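Local coordinates for protein B-agarase (Saccharophagus degradans, PDB 4BQ2) that hydrolyses the beta-1,4-glycosidic linkages of agarose as an exo-acting beta-agarase of glycoside hydrolase family 50, at residues G80-Q85 against A176-T181; L88-Q93 against K159-S164; V129-L134 against A365-L370; G137-P142 against D712-N717; Q151-W156 against Y663-I668. One frame throughout, in Å; residues are numbered along the deposited sequence.

How the contacts relate
Seven of the ten segments, from 80-85 to 176-181, belong to the carbohydrate-binding-module-like region. Contacts 1 and 2 stay within it and share strand 84-92, one near each end of it, their centres about 27 Å apart. Contacts 3, 4 and 5 instead pair strand 150-155 and the loop before it with much later chain, at 365-370, 712-717 and 663-668. The last three lie close together: contact 4 is about 10 Å from contact 3 and 8 Å from contact 5, centre to centre, and S140 OG bonds W154 N between contacts 4 and 5. Through Q85 and L667, contact 1 touches contact 5. The beta-rich region is thus joined to the later chain, which probably forms the catalytic domain.

Contact 1 of 5, residues G80-Q85 against A176-T181; sequences GDHSTQ and AMHDKT
H82 and H178 lay their imidazoles over each other near the starts of two strands of the CBM-like, beta-rich domain, 84-92 and 180-191, which are not paired with each other here. The rings form an offset stack, their centroids 3.7 Å apart and their planes only 11° from parallel. CE1 of H82 sits above the centre of the H178 ring, whereas CD2 of H178 comes down nearer the rim of its partner. Both residues set CG beside the backbone N and anti to the carbonyl carbon (chi1 -55° for H82), and the two side chains cross at about a right angle. CB of H178 adds a CH-pi contact, 3.9 Å from the H82 centroid, while M177 CB lies over the other face of H178. The stacked H178 is held at its far end too, since NE2 bonds D682 of helix 673-688.

K180 runs beside the base of H82, bent at its second and fourth torsions. Its CE passes 3.9 Å from H82 CB, and NZ donates in the carbonyl plane to S83 O at 3.1 Å. The same ammonium forms a salt bridge with E631 and, at 2.7 Å, donates to a water that also accepts from Q85 N. T84 slides past K180 in the opposite direction, with OG1, which hydrogen-bonds S78, resting 3.6 Å from K180 CB.

Contact 2 of 5, residues L88-Q93 against K159-S164; sequences LDVTDQ and KNLDLS
D162 meets D92 and Q93 at the far end of strand 84-92, within the beta-rich CBM-like domain, and its carboxylate closes an Asx turn leading toward strand 166-174. The D162 backbone starts the contact: its N donates almost straight (178°) to D92 OD2, 2.7 Å away, on the anti side of that oxygen and tilted out of the carboxylate plane. The D162 side chain continues outward. CB lies 3.5 Å from the same D92 OD2, the two side chains crossing at about a right angle. CG stands anti to the backbone N (chi1 -180°), which directs the carboxylate toward Q93 and leaves CG 3.8 Å from Q93 NE2. OD1 turns back on its own chain and accepts from S164 N to make the Asx turn. OD2 receives Q93 NE2 at 3.0 Å, from above the carboxylate plane though within the amide plane of Q93, and also takes a bond from N94.

D92 is shared too, with OD1 accepting from N94 N and A96 N before strand 97-104. On the apolar side, L161 CD1 packs 3.6 Å from V90 CG1. At the outer rim one water accepts from Q93 NE2 at 3.1 Å and donates to S164 OG at 3.2 Å.

Contact 3 of 5, residues V129-L134 against A365-L370; sequences VNDLNL and AHSGPL
H366 and S367 present two quite different side chains to the loop 129-134, one reaching to the carbonyl of N130 and the other set against D131. The H366 imidazole is carried forward by a first torsion of 166°, which places CG anti to the backbone N, and its NE2 ends 3.3 Å from N130 O. The hydrogen bond made there is weak, with an N-H...O angle of 134°, and the carbonyl oxygen approaches the ring obliquely. CB of N130 also lies 3.9 Å from H366 NE2. Around H366 the rings of F450 and W451 also meet the imidazole, and N130 ND2 is bonded to D449 O, which ties this end of the loop to the same stretch of chain.

S367 packs against the D131 side chain. Its CB lies 3.6 Å from D131 OD1 and 4.0 Å from D131 CB, while its hydroxyl lies beside the end of N133. G368 follows with backbone angles that suit glycine, its N 3.9 Å from D131 OD1.

The aspartate is turned so that one oxygen serves the loop itself: OD1 accepts from N133 N at 3.0 Å, from above the carboxylate plane, and OD2 bonds S126. The bond from N133 N to D131 OD1 closes an Asx turn, here shaping a loop-to-loop contact, probably between domains, that joins the CBM-like region to the chain around 365-370.

Contact 4 of 5, residues G137-P142 against D712-N717; sequences GLRSNP and DGENYN
R139 NH2 donates to two acceptors, D712 O and a water. The bond to D712 O is 2.8 Å long with an N-H...O angle of 151°; the oxygen lies in the guanidinium plane, while the nitrogen stands above the carbonyl plane. The water, 3.2 Å from NH2, donates in turn to D712 OD2, and that carboxylate oxygen also forms a long salt bridge with NH2 at 3.7 Å. NH1 has its own water at 3.0 Å, which passes a bond on to E714 OE2.

The side chain gets there by starting anti to the backbone N (chi1 -172°) and then bending at chi2 and chi3. It runs beside E714, whose CG packs 3.7 Å from NH2 over one face of the guanidinium, and past Y716, whose ring edge and hydroxyl meet R139 CG, with OH 3.6 Å away. The bonds to D712 O and the two waters, with E714 CG over one face, should fix how the guanidinium is turned.

The contact is a buried loop-to-loop junction between the CBM-like region and the later part of the chain, which probably carries the catalytic domain. On the 712-717 side the chain is shaped by an Asx turn, D712 OD1 accepting from E714 N while also taking a salt bridge from R709. R139 N bonds G713 O at 3.1 Å. N715 donates ND2 in the carbonyl plane to S140 O, 2.9 Å away, whereas its OD1 faces R139 CB and is buried with no partner. E714 OE2 hydrogen-bonds a glycerol, probably from the crystallisation liquor.

Contact 5 of 5, residues Q151-W156 against Y663-I668; sequences QFVWMW and YHPGLI
V153 CG1 lies squarely over the imidazole of H664, 3.3 Å from the ring centroid and 7° off its normal, a close CH-pi contact at the middle of this buried interface. V153 belongs to strand 150-155 of the CBM-like domain, which carries a classic beta bulge at M155 and W156, both facing T99; the loop 663-668 comes from the later, probably catalytic, part of the chain. The other branch of the valine, CG2, packs 3.9 Å from CD of P665, so the two branches cover the neighbouring H664 and P665.

Moving outward along the strand, M155 is bent at chi2 and chi3, which brings its SD obliquely alongside the H664 ring, 4.7 Å from the centroid, and its CE to L667 CD2 at 4.2 Å. That same CD2 meets W156 in the plane of the indole, 3.7 Å from CZ3. L667 is also bound through its backbone, as its O accepts from Q85.

The polar edge belongs to the histidine. The ring of Y716 also meets it, and G666 N donates to its ND1 at 3.0 Å, tilted from the ring plane, leaving NE2 to act as donor. CG stands anti to the backbone N, chi1 -161°, which points the imidazole at the strand, and NE2 makes a weak hydrogen bond of 2.9 Å to W154 O, its N-H...O angle 128°.

Contact 1 of 5, residues G80-Q85 against A176-T181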
# COMPACT_ATOMS: atom_id res chain seq x y z
N GLY A 80 -20.71 2.80 20.22
CA GLY A 80 -21.62 3.02 19.11
C GLY A 80 -21.56 1.94 18.04
O GLY A 80 -21.40 0.75 18.33
N ASP A 81 -21.67 2.38 16.80
CA ASP A 81 -21.86 1.47 15.68
C ASP A 81 -20.54 1.07 15.01
O ASP A 81 -20.48 0.04 14.35
CB ASP A 81 -22.81 2.10 14.64
CG ASP A 81 -24.27 2.17 15.11
OD1 ASP A 81 -24.66 1.38 15.99
OD2 ASP A 81 -25.05 3.00 14.58
N HIS A 82 -19.49 1.87 15.17
CA HIS A 82 -18.28 1.67 14.37
C HIS A 82 -17.03 1.45 15.19
O HIS A 82 -16.88 2.05 16.24
CB HIS A 82 -18.09 2.87 13.47
CG HIS A 82 -19.28 3.14 12.62
ND1 HIS A 82 -19.60 2.37 11.53
CD2 HIS A 82 -20.27 4.05 12.74
CE1 HIS A 82 -20.72 2.81 10.99
NE2 HIS A 82 -21.15 3.83 11.70
N SER A 83 -16.15 0.58 14.70
CA SER A 83 -14.81 0.45 15.26
C SER A 83 -14.05 1.68 14.82
O SER A 83 -14.48 2.39 13.90
CB SER A 83 -14.10 -0.83 14.78
OG SER A 83 -13.81 -0.75 13.40
N THR A 84 -12.91 1.91 15.47
CA THR A 84 -12.08 3.09 15.27
C THR A 84 -10.64 2.66 15.05
O THR A 84 -10.09 1.92 15.86
CB THR A 84 -12.11 3.99 16.56
OG1 THR A 84 -13.46 4.30 16.89
CG2 THR A 84 -11.32 5.27 16.36
N GLN A 85 -10.03 3.13 13.97
CA GLN A 85 -8.60 2.93 13.77
C GLN A 85 -7.90 4.21 14.26
O GLN A 85 -8.08 5.29 13.68
CB GLN A 85 -8.25 2.63 12.30
CG GLN A 85 -6.73 2.59 12.09
CD GLN A 85 -6.32 2.31 10.66
OE1 GLN A 85 -7.17 2.20 9.77
NE2 GLN A 85 -5.01 2.26 10.42
N ALA A 176 -12.18 9.24 7.88
CA ALA A 176 -13.27 8.35 8.19
C ALA A 176 -14.52 8.68 7.36
O ALA A 176 -14.62 9.79 6.76
CB ALA A 176 -13.59 8.44 9.69
N MET A 177 -15.45 7.73 7.30
CA MET A 177 -16.76 7.94 6.67
C MET A 177 -17.84 8.14 7.70
O MET A 177 -18.97 8.45 7.33
CB MET A 177 -17.13 6.76 5.79
CG MET A 177 -16.14 6.49 4.65
SD MET A 177 -16.24 7.74 3.34
CE MET A 177 -14.81 8.72 3.70
N HIS A 178 -17.48 7.99 8.98
CA HIS A 178 -18.44 8.06 10.08
C HIS A 178 -17.79 8.79 11.24
O HIS A 178 -16.56 8.72 11.42
CB HIS A 178 -18.79 6.66 10.59
CG HIS A 178 -19.27 5.72 9.54
ND1 HIS A 178 -20.48 5.87 8.90
CD2 HIS A 178 -18.74 4.57 9.07
CE1 HIS A 178 -20.66 4.87 8.06
NE2 HIS A 178 -19.61 4.06 8.14
N ASP A 179 -18.61 9.42 12.08
CA ASP A 179 -18.16 9.89 13.39
C ASP A 179 -17.75 8.67 14.20
O ASP A 179 -18.45 7.67 14.19
CB ASP A 179 -19.32 10.59 14.12
CG ASP A 179 -19.64 11.96 13.52
OD1 ASP A 179 -18.81 12.49 12.77
OD2 ASP A 179 -20.72 12.49 13.84
N LYS A 180 -16.60 8.77 14.87
CA LYS A 180 -16.05 7.74 15.74
C LYS A 180 -16.04 8.29 17.19
O LYS A 180 -15.77 9.46 17.43
CB LYS A 180 -14.60 7.38 15.33
CG LYS A 180 -14.42 6.86 13.89
CD LYS A 180 -15.39 5.73 13.58
CE LYS A 180 -15.30 5.18 12.14
NZ LYS A 180 -13.93 4.60 11.87
N THR A 181 -16.33 7.44 18.16
CA THR A 181 -16.30 7.86 19.59
C THR A 181 -15.58 6.77 20.40
O THR A 181 -15.89 5.58 20.24
CB THR A 181 -17.73 8.04 20.14
OG1 THR A 181 -18.43 9.00 19.34
CG2 THR A 181 -17.72 8.53 21.64
O HOH W 1 -17.32 4.62 17.19
O HOH W 2 -11.36 5.26 12.15

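Contact 2 of 5, residues L88-Q93 against K159-S164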
# COMPACT_ATOMS: atom_id res chain seq x y z
N LEU A 88 -1.41 6.51 16.38
CA LEU A 88 -0.70 7.03 17.52
C LEU A 88 0.62 7.59 16.97
O LEU A 88 1.42 6.83 16.41
CB LEU A 88 -0.45 5.92 18.56
CG LEU A 88 0.60 6.30 19.61
CD1 LEU A 88 0.01 7.32 20.59
CD2 LEU A 88 1.16 5.06 20.34
N ASP A 89 0.80 8.91 17.09
CA ASP A 89 2.03 9.57 16.68
C ASP A 89 2.65 10.15 17.94
O ASP A 89 1.98 10.86 18.68
CB ASP A 89 1.73 10.70 15.71
CG ASP A 89 1.25 10.19 14.35
OD1 ASP A 89 2.12 9.84 13.53
OD2 ASP A 89 0.01 10.14 14.11
N VAL A 90 3.92 9.83 18.16
CA VAL A 90 4.62 10.30 19.33
C VAL A 90 5.82 11.07 18.80
O VAL A 90 6.59 10.55 18.00
CB VAL A 90 5.07 9.11 20.23
CG1 VAL A 90 5.85 9.60 21.43
CG2 VAL A 90 3.85 8.31 20.70
N THR A 91 5.92 12.34 19.20
CA THR A 91 6.95 13.27 18.70
C THR A 91 7.90 13.70 19.83
O THR A 91 7.44 13.99 20.94
CB THR A 91 6.30 14.50 18.03
OG1 THR A 91 5.44 14.05 16.97
CG2 THR A 91 7.34 15.43 17.40
N ASP A 92 9.20 13.65 19.58
CA ASP A 92 10.17 14.07 20.58
C ASP A 92 10.59 15.52 20.35
O ASP A 92 10.20 16.16 19.37
CB ASP A 92 11.35 13.09 20.74
CG ASP A 92 12.32 13.09 19.56
OD1 ASP A 92 12.44 14.09 18.80
OD2 ASP A 92 13.00 12.06 19.40
N GLN A 93 11.38 16.05 21.27
CA GLN A 93 11.75 17.46 21.25
C GLN A 93 12.60 17.87 20.07
O GLN A 93 12.78 19.07 19.84
CB GLN A 93 12.49 17.82 22.54
CG GLN A 93 13.84 17.16 22.71
CD GLN A 93 14.36 17.37 24.12
OE1 GLN A 93 13.92 18.28 24.82
NE2 GLN A 93 15.24 16.49 24.57
N LYS A 159 12.30 4.55 15.18
CA LYS A 159 12.18 3.49 16.20
C LYS A 159 12.68 3.89 17.60
O LYS A 159 12.14 3.43 18.62
CB LYS A 159 12.90 2.22 15.75
CG LYS A 159 12.05 1.31 14.85
CD LYS A 159 12.28 1.59 13.36
CE LYS A 159 11.70 0.45 12.49
NZ LYS A 159 12.18 0.57 11.07
N ASN A 160 13.71 4.72 17.64
CA ASN A 160 14.24 5.19 18.92
C ASN A 160 14.22 6.70 19.04
O ASN A 160 15.12 7.40 18.53
CB ASN A 160 15.62 4.61 19.14
CG ASN A 160 15.57 3.11 19.26
OD1 ASN A 160 15.05 2.57 20.24
ND2 ASN A 160 16.02 2.42 18.22
N LEU A 161 13.17 7.18 19.69
CA LEU A 161 12.96 8.59 19.97
C LEU A 161 13.91 9.06 21.08
O LEU A 161 14.46 8.23 21.80
CB LEU A 161 11.50 8.86 20.39
CG LEU A 161 10.40 8.64 19.33
CD1 LEU A 161 9.06 9.08 19.89
CD2 LEU A 161 10.71 9.37 18.02
N ASP A 162 14.06 10.38 21.22
CA ASP A 162 14.79 10.98 22.36
C ASP A 162 13.87 11.01 23.57
O ASP A 162 13.11 11.96 23.76
CB ASP A 162 15.29 12.40 21.98
CG ASP A 162 16.07 13.09 23.10
OD1 ASP A 162 16.33 12.49 24.18
OD2 ASP A 162 16.42 14.26 22.89
N LEU A 163 13.96 9.96 24.38
CA LEU A 163 13.12 9.80 25.56
C LEU A 163 13.34 10.90 26.62
O LEU A 163 12.46 11.14 27.47
CB LEU A 163 13.32 8.39 26.15
CG LEU A 163 12.84 7.26 25.21
CD1 LEU A 163 12.75 5.93 25.95
CD2 LEU A 163 11.48 7.59 24.59
N SER A 164 14.47 11.58 26.54
CA SER A 164 14.73 12.69 27.47
C SER A 164 13.83 13.88 27.19
O SER A 164 13.65 14.73 28.05
CB SER A 164 16.22 13.08 27.50
OG SER A 164 16.66 13.65 26.26
O HOH W 3 17.26 16.68 26.93

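Contact 3 of 5, residues V129-L134 against A365-L370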
# COMPACT_ATOMS: atom_id res chain seq x y z
N VAL A 129 16.98 4.29 5.70
CA VAL A 129 15.82 5.18 5.94
C VAL A 129 14.50 4.64 5.32
O VAL A 129 13.43 4.79 5.90
CB VAL A 129 16.12 6.64 5.49
CG1 VAL A 129 16.37 6.74 3.99
CG2 VAL A 129 15.02 7.60 5.94
N ASN A 130 14.60 4.00 4.15
CA ASN A 130 13.43 3.42 3.49
C ASN A 130 13.04 2.03 4.01
O ASN A 130 12.13 1.40 3.46
CB ASN A 130 13.64 3.35 1.98
CG ASN A 130 13.61 4.71 1.33
OD1 ASN A 130 13.22 5.70 1.96
ND2 ASN A 130 14.02 4.78 0.06
N ASP A 131 13.75 1.57 5.05
CA ASP A 131 13.40 0.30 5.68
C ASP A 131 12.38 0.52 6.80
O ASP A 131 12.76 0.85 7.93
CB ASP A 131 14.65 -0.43 6.21
CG ASP A 131 14.30 -1.77 6.81
OD1 ASP A 131 13.14 -2.21 6.62
OD2 ASP A 131 15.15 -2.39 7.49
N LEU A 132 11.09 0.34 6.47
CA LEU A 132 10.01 0.52 7.46
C LEU A 132 9.84 -0.69 8.37
O LEU A 132 9.08 -0.64 9.30
CB LEU A 132 8.67 0.84 6.76
CG LEU A 132 8.79 2.03 5.77
CD1 LEU A 132 7.46 2.36 5.13
CD2 LEU A 132 9.37 3.26 6.46
N ASN A 133 10.51 -1.79 8.07
CA ASN A 133 10.37 -3.02 8.85
C ASN A 133 11.11 -2.99 10.17
O ASN A 133 11.95 -2.12 10.40
CB ASN A 133 10.94 -4.19 8.04
CG ASN A 133 10.28 -4.31 6.70
OD1 ASN A 133 10.92 -4.17 5.64
ND2 ASN A 133 8.98 -4.53 6.72
N LEU A 134 10.80 -3.97 11.03
CA LEU A 134 11.66 -4.28 12.17
C LEU A 134 12.81 -5.18 11.68
O LEU A 134 12.81 -5.61 10.51
CB LEU A 134 10.83 -4.93 13.27
CG LEU A 134 9.82 -3.92 13.85
CD1 LEU A 134 8.58 -4.57 14.43
CD2 LEU A 134 10.45 -2.97 14.86
N ALA A 365 16.15 -6.81 -3.04
CA ALA A 365 15.03 -6.56 -2.14
C ALA A 365 14.96 -5.06 -1.95
O ALA A 365 15.98 -4.39 -2.08
CB ALA A 365 15.27 -7.24 -0.79
N HIS A 366 13.78 -4.53 -1.64
CA HIS A 366 13.69 -3.09 -1.37
C HIS A 366 14.21 -2.83 0.03
O HIS A 366 14.98 -1.89 0.26
CB HIS A 366 12.25 -2.59 -1.51
CG HIS A 366 12.02 -1.23 -0.92
ND1 HIS A 366 12.13 -0.06 -1.66
CD2 HIS A 366 11.64 -0.85 0.32
CE1 HIS A 366 11.83 0.97 -0.89
NE2 HIS A 366 11.52 0.52 0.31
N SER A 367 13.80 -3.67 0.97
CA SER A 367 14.20 -3.50 2.38
C SER A 367 14.06 -4.81 3.10
O SER A 367 13.38 -5.72 2.62
CB SER A 367 13.34 -2.42 3.03
OG SER A 367 11.97 -2.82 3.01
N GLY A 368 14.69 -4.92 4.27
CA GLY A 368 14.68 -6.15 5.06
C GLY A 368 16.12 -6.52 5.41
O GLY A 368 17.05 -5.87 4.93
N PRO A 369 16.31 -7.57 6.24
CA PRO A 369 17.66 -7.95 6.70
C PRO A 369 18.51 -8.57 5.59
O PRO A 369 19.74 -8.61 5.71
CB PRO A 369 17.40 -8.97 7.81
CG PRO A 369 16.02 -9.51 7.55
CD PRO A 369 15.25 -8.39 6.86
N LEU A 370 17.89 -9.04 4.51
CA LEU A 370 18.66 -9.66 3.42
C LEU A 370 18.47 -8.94 2.09
O LEU A 370 17.35 -8.52 1.76
CB LEU A 370 18.27 -11.12 3.26
CG LEU A 370 18.40 -12.00 4.50
CD1 LEU A 370 17.65 -13.30 4.25
CD2 LEU A 370 19.87 -12.27 4.82

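Contact 4 of 5, residues G137-P142 against D712-N717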
# COMPACT_ATOMS: atom_id res chain seq x y z
N GLY A 137 12.59 -8.39 9.49
CA GLY A 137 12.08 -8.35 8.12
C GLY A 137 10.57 -8.51 8.05
O GLY A 137 10.03 -8.83 6.97
N LEU A 138 9.91 -8.29 9.18
CA LEU A 138 8.46 -8.20 9.27
C LEU A 138 8.09 -6.73 9.48
O LEU A 138 8.79 -6.03 10.22
CB LEU A 138 7.98 -9.00 10.48
CG LEU A 138 7.77 -10.51 10.24
CD1 LEU A 138 9.07 -11.22 9.93
CD2 LEU A 138 7.08 -11.10 11.45
N ARG A 139 7.03 -6.24 8.81
CA ARG A 139 6.61 -4.85 8.96
C ARG A 139 6.19 -4.59 10.40
O ARG A 139 6.41 -3.53 10.93
CB ARG A 139 5.44 -4.48 8.01
CG ARG A 139 5.13 -2.97 8.01
CD ARG A 139 6.38 -2.15 7.67
NE ARG A 139 7.02 -2.64 6.43
CZ ARG A 139 6.81 -2.15 5.21
NH1 ARG A 139 5.99 -1.11 5.02
NH2 ARG A 139 7.45 -2.69 4.18
N SER A 140 5.57 -5.60 11.02
CA SER A 140 5.33 -5.59 12.44
C SER A 140 5.53 -7.01 12.94
O SER A 140 5.25 -8.00 12.22
CB SER A 140 3.92 -5.09 12.78
OG SER A 140 3.91 -4.49 14.06
N ASN A 141 6.01 -7.09 14.17
CA ASN A 141 6.41 -8.34 14.76
C ASN A 141 5.33 -8.95 15.60
O ASN A 141 4.43 -8.25 16.09
CB ASN A 141 7.65 -8.10 15.67
CG ASN A 141 8.96 -8.21 14.91
OD1 ASN A 141 8.98 -8.68 13.77
ND2 ASN A 141 10.05 -7.76 15.53
N PRO A 142 5.46 -10.27 15.85
CA PRO A 142 4.65 -10.82 16.92
C PRO A 142 5.08 -10.12 18.21
O PRO A 142 6.18 -9.58 18.27
CB PRO A 142 5.04 -12.32 16.94
CG PRO A 142 6.29 -12.43 16.15
CD PRO A 142 6.36 -11.25 15.22
N ASP A 712 9.79 -6.59 0.52
CA ASP A 712 9.95 -5.50 1.48
C ASP A 712 9.37 -5.75 2.86
O ASP A 712 9.25 -4.80 3.65
CB ASP A 712 9.32 -4.23 0.87
CG ASP A 712 7.82 -4.30 0.85
OD1 ASP A 712 7.27 -5.41 1.16
OD2 ASP A 712 7.18 -3.25 0.55
N GLY A 713 8.94 -6.99 3.13
CA GLY A 713 8.48 -7.40 4.47
C GLY A 713 7.03 -7.07 4.82
O GLY A 713 6.59 -7.35 5.94
N GLU A 714 6.28 -6.46 3.90
CA GLU A 714 4.84 -6.31 4.18
C GLU A 714 4.27 -7.71 4.49
O GLU A 714 4.51 -8.68 3.72
CB GLU A 714 4.08 -5.68 3.00
CG GLU A 714 4.38 -4.19 2.77
CD GLU A 714 3.55 -3.59 1.64
OE1 GLU A 714 2.63 -4.28 1.12
OE2 GLU A 714 3.80 -2.41 1.29
N ASN A 715 3.52 -7.80 5.58
CA ASN A 715 3.03 -9.06 6.13
C ASN A 715 1.58 -8.94 6.53
O ASN A 715 1.19 -9.30 7.64
CB ASN A 715 3.91 -9.52 7.34
CG ASN A 715 3.92 -8.52 8.51
OD1 ASN A 715 3.57 -7.34 8.36
ND2 ASN A 715 4.29 -9.01 9.70
N TYR A 716 0.75 -8.42 5.61
CA TYR A 716 -0.59 -7.96 5.94
C TYR A 716 -1.75 -8.92 5.66
O TYR A 716 -1.71 -9.69 4.70
CB TYR A 716 -0.87 -6.69 5.10
CG TYR A 716 0.08 -5.51 5.22
CD1 TYR A 716 0.84 -5.28 6.38
CD2 TYR A 716 0.17 -4.57 4.18
CE1 TYR A 716 1.70 -4.20 6.48
CE2 TYR A 716 1.00 -3.45 4.28
CZ TYR A 716 1.75 -3.26 5.43
OH TYR A 716 2.58 -2.15 5.54
N ASN A 717 -2.84 -8.76 6.41
CA ASN A 717 -4.10 -9.44 6.12
C ASN A 717 -4.90 -8.64 5.12
O ASN A 717 -5.88 -8.02 5.46
CB ASN A 717 -4.94 -9.67 7.40
CG ASN A 717 -6.33 -10.24 7.11
OD1 ASN A 717 -6.54 -11.04 6.15
ND2 ASN A 717 -7.30 -9.81 7.88
O HOH W 4 5.61 -0.57 2.07
O HOH W 5 8.42 -0.97 1.65

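Contact 5 of 5, residues Q151-W156 against Y663-I668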
# COMPACT_ATOMS: atom_id res chain seq x y z
N GLN A 151 -0.78 -4.97 21.30
CA GLN A 151 0.36 -4.15 20.90
C GLN A 151 -0.04 -3.26 19.71
O GLN A 151 -0.52 -3.78 18.70
CB GLN A 151 1.58 -5.02 20.53
CG GLN A 151 2.77 -4.14 20.21
CD GLN A 151 4.10 -4.83 20.05
OE1 GLN A 151 4.21 -5.98 19.59
NE2 GLN A 151 5.15 -4.09 20.34
N PHE A 152 0.12 -1.93 19.84
CA PHE A 152 -0.07 -1.04 18.68
C PHE A 152 0.85 -1.55 17.58
O PHE A 152 2.01 -1.95 17.85
CB PHE A 152 0.33 0.41 19.00
CG PHE A 152 -0.81 1.31 19.45
CD1 PHE A 152 -1.54 2.06 18.51
CD2 PHE A 152 -1.09 1.50 20.81
CE1 PHE A 152 -2.56 2.93 18.91
CE2 PHE A 152 -2.11 2.36 21.22
CZ PHE A 152 -2.84 3.09 20.27
N VAL A 153 0.37 -1.53 16.35
CA VAL A 153 1.12 -2.14 15.26
C VAL A 153 2.08 -1.14 14.68
O VAL A 153 1.71 0.02 14.47
CB VAL A 153 0.16 -2.60 14.15
CG1 VAL A 153 0.87 -3.21 12.96
CG2 VAL A 153 -0.87 -3.57 14.73
N TRP A 154 3.28 -1.58 14.31
CA TRP A 154 4.24 -0.67 13.71
C TRP A 154 3.78 -0.26 12.31
O TRP A 154 3.40 -1.12 11.51
CB TRP A 154 5.62 -1.33 13.61
CG TRP A 154 6.62 -0.39 13.03
CD1 TRP A 154 7.19 -0.46 11.79
CD2 TRP A 154 7.17 0.76 13.67
NE1 TRP A 154 8.05 0.61 11.60
CE2 TRP A 154 8.05 1.37 12.75
CE3 TRP A 154 6.99 1.35 14.94
CZ2 TRP A 154 8.80 2.52 13.06
CZ3 TRP A 154 7.73 2.52 15.25
CH2 TRP A 154 8.62 3.09 14.31
N MET A 155 3.87 1.04 12.02
CA MET A 155 3.54 1.60 10.72
C MET A 155 4.79 2.19 10.05
O MET A 155 5.25 1.69 8.99
CB MET A 155 2.41 2.65 10.85
CG MET A 155 1.13 2.08 11.45
SD MET A 155 0.32 0.84 10.41
CE MET A 155 -0.61 1.93 9.33
N TRP A 156 5.36 3.23 10.65
CA TRP A 156 6.57 3.86 10.09
C TRP A 156 7.12 4.87 11.07
O TRP A 156 6.45 5.23 12.05
CB TRP A 156 6.25 4.60 8.77
CG TRP A 156 4.96 5.37 8.84
CD1 TRP A 156 4.73 6.57 9.46
CD2 TRP A 156 3.71 4.97 8.27
NE1 TRP A 156 3.41 6.94 9.32
CE2 TRP A 156 2.76 5.97 8.60
CE3 TRP A 156 3.29 3.86 7.52
CZ2 TRP A 156 1.42 5.89 8.20
CZ3 TRP A 156 1.94 3.77 7.13
CH2 TRP A 156 1.03 4.79 7.47
N TYR A 663 0.18 -10.82 12.01
CA TYR A 663 0.79 -9.87 12.94
C TYR A 663 0.50 -8.41 12.60
O TYR A 663 0.86 -7.52 13.36
CB TYR A 663 2.30 -10.04 12.93
CG TYR A 663 2.75 -11.46 13.18
CD1 TYR A 663 2.18 -12.22 14.20
CD2 TYR A 663 3.77 -12.03 12.42
CE1 TYR A 663 2.60 -13.51 14.47
CE2 TYR A 663 4.19 -13.33 12.67
CZ TYR A 663 3.60 -14.07 13.69
OH TYR A 663 4.02 -15.38 13.93
N HIS A 664 -0.10 -8.17 11.44
CA HIS A 664 -0.27 -6.81 10.94
C HIS A 664 -1.49 -6.82 10.05
O HIS A 664 -1.59 -7.65 9.13
CB HIS A 664 0.96 -6.41 10.11
CG HIS A 664 1.11 -4.93 9.92
ND1 HIS A 664 0.07 -4.10 9.55
CD2 HIS A 664 2.21 -4.14 10.02
CE1 HIS A 664 0.51 -2.86 9.48
NE2 HIS A 664 1.80 -2.86 9.75
N PRO A 665 -2.45 -5.95 10.35
CA PRO A 665 -3.67 -5.90 9.57
C PRO A 665 -3.46 -5.32 8.17
O PRO A 665 -4.18 -5.71 7.25
CB PRO A 665 -4.60 -5.03 10.39
CG PRO A 665 -3.78 -4.38 11.44
CD PRO A 665 -2.43 -4.98 11.47
N GLY A 666 -2.43 -4.49 8.00
CA GLY A 666 -2.26 -3.70 6.78
C GLY A 666 -2.38 -2.20 7.05
O GLY A 666 -2.25 -1.76 8.19
N LEU A 667 -2.68 -1.40 6.03
CA LEU A 667 -2.77 0.07 6.19
C LEU A 667 -4.02 0.60 6.92
O LEU A 667 -3.99 1.62 7.62
CB LEU A 667 -2.57 0.77 4.82
CG LEU A 667 -1.12 0.57 4.32
CD1 LEU A 667 -0.93 0.96 2.86
CD2 LEU A 667 -0.11 1.32 5.22
N ILE A 668 -5.13 -0.08 6.74
CA ILE A 668 -6.39 0.34 7.31
C ILE A 668 -6.92 -0.86 8.08
O ILE A 668 -6.80 -2.00 7.60
CB ILE A 668 -7.40 0.82 6.24
CG1 ILE A 668 -6.91 2.12 5.55
CG2 ILE A 668 -8.80 0.95 6.87
CD1 ILE A 668 -6.87 3.39 6.44